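Type III CBASS phage resistance system CD-NTase-associated protein Cap8 (Pseudomonas aeruginosa, PDB 6P8P) is a bacterial HORMA-domain protein that probably takes part in anti-phage immunity by regulating the cGAS-like nucleotidyltransferase of a type III CBASS system. Local coordinates at residues 62-66 and 67-71. The protein carries 2 engineered substitutions. Sequence-based numbering, arbitrary orientation.
Sequences VATCD and GPRTR
Ala63 and Thr70 form the hydrogen-bonded antiparallel pair of a β-hairpin, joined by two backbone bonds: Ala63 N to Thr70 O and Thr70 N to Ala63 O, each 2.9 Å long. The second is nearly straight, at 170° on its hydrogen. Both carbonyls also receive a CA-H, Thr70 O from Val62 and Ala63 O from Arg69. Val62 and Arg71 follow as a non-hydrogen-bonded pair.

Beyond the strand ends the two arms of the hairpin move apart, and a water molecule spans the gap, accepting from Cys65 N and donating to Gly67 O at 2.8 Å. The chain reverses through an inverse gamma turn centred on Asp66, closed by a weak, bent bond from Gly67 N to Cys65 O (2.9 Å, 120° at the hydrogen). Gly67 has a positive phi; a CB here would press against Asp66 O, hence the glycine. On the side of the loop away from the water, Cys65 SG lies 3.5 Å from Pro68 O.

Side-chain contact is concentrated on Arg69. With CG anti to the backbone N (chi1 167°), its chain runs obliquely across Val62, whose CG1 makes apolar contact with Arg69 CG (3.7 Å) and CD. A bend at chi3 then carries the guanidinium alongside Thr64, where Thr64 CG2 approaches Arg69 NE to 3.9 Å.

On the opposite sheet face from Val62 and Arg71, Thr70 packs on Phe93. The hairpin occupies the middle of the mixed sheet: strand 61-64 is flanked by 101-106 through backbone bonds of Val62 with Ser103 and Thr64 with Gly101, while strand 69-75 is bordered by 4-10, with a backbone hydrogen bond between Arg69 and Val5.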
# COMPACT_ATOMS: atom_id res chain seq x y z
N VAL A 62 -16.04 6.39 -0.51
CA VAL A 62 -17.49 6.22 -0.69
C VAL A 62 -17.86 4.76 -0.72
O VAL A 62 -17.42 4.03 -1.61
CB VAL A 62 -17.99 6.91 -1.96
CG1 VAL A 62 -19.51 6.75 -2.05
CG2 VAL A 62 -17.60 8.38 -1.96
N ALA A 63 -18.71 4.35 0.22
CA ALA A 63 -19.28 3.02 0.23
C ALA A 63 -20.70 3.09 -0.32
O ALA A 63 -21.46 4.01 0.03
CB ALA A 63 -19.31 2.46 1.65
N THR A 64 -21.03 2.15 -1.22
CA THR A 64 -22.35 1.99 -1.80
C THR A 64 -22.86 0.59 -1.48
O THR A 64 -22.09 -0.36 -1.31
CB THR A 64 -22.33 2.21 -3.32
OG1 THR A 64 -21.36 1.37 -3.94
CG2 THR A 64 -21.99 3.66 -3.66
N CYS A 65 -24.18 0.45 -1.38
CA CYS A 65 -24.76 -0.83 -0.98
C CYS A 65 -26.24 -0.80 -1.33
O CYS A 65 -26.74 0.19 -1.88
CB CYS A 65 -24.57 -1.07 0.52
SG CYS A 65 -25.62 0.04 1.59
N ASP A 66 -26.93 -1.89 -1.00
CA ASP A 66 -28.40 -1.92 -0.99
C ASP A 66 -28.85 -1.13 0.25
O ASP A 66 -29.11 -1.68 1.33
CB ASP A 66 -28.94 -3.34 -0.95
CG ASP A 66 -30.44 -3.40 -0.72
OD1 ASP A 66 -31.13 -2.40 -0.99
OD2 ASP A 66 -30.92 -4.45 -0.23
N GLY A 67 -28.86 0.19 0.11
CA GLY A 67 -29.12 1.05 1.23
C GLY A 67 -28.41 2.37 1.05
O GLY A 67 -27.97 2.72 -0.06
N PRO A 68 -28.24 3.12 2.14
CA PRO A 68 -27.64 4.45 2.03
C PRO A 68 -26.19 4.42 1.59
O PRO A 68 -25.46 3.48 1.87
CB PRO A 68 -27.76 5.02 3.45
CG PRO A 68 -28.84 4.20 4.11
CD PRO A 68 -28.75 2.85 3.50
N ARG A 69 -25.78 5.48 0.90
CA ARG A 69 -24.38 5.71 0.57
C ARG A 69 -23.69 6.37 1.74
O ARG A 69 -24.30 7.18 2.45
CB ARG A 69 -24.31 6.60 -0.67
CG ARG A 69 -22.98 7.19 -0.98
CD ARG A 69 -23.05 7.99 -2.29
NE ARG A 69 -23.55 7.17 -3.38
CZ ARG A 69 -23.41 7.45 -4.67
NH1 ARG A 69 -22.76 8.55 -5.03
NH2 ARG A 69 -23.90 6.64 -5.59
N THR A 70 -22.43 5.99 1.98
CA THR A 70 -21.65 6.53 3.08
C THR A 70 -20.43 7.23 2.49
O THR A 70 -19.65 6.60 1.76
CB THR A 70 -21.20 5.44 4.06
OG1 THR A 70 -22.32 4.69 4.49
CG2 THR A 70 -20.48 6.04 5.26
N ARG A 71 -20.25 8.49 2.85
CA ARG A 71 -19.06 9.26 2.49
C ARG A 71 -18.17 9.39 3.71
O ARG A 71 -18.62 9.86 4.76
CB ARG A 71 -19.47 10.65 1.99
CG ARG A 71 -20.12 10.65 0.64
CD ARG A 71 -20.64 12.04 0.24
NE ARG A 71 -21.17 12.03 -1.12
CZ ARG A 71 -21.79 13.06 -1.69
NH1 ARG A 71 -21.97 14.18 -1.01
NH2 ARG A 71 -22.23 12.95 -2.93
O HOH W 1 -25.65 3.00 -1.62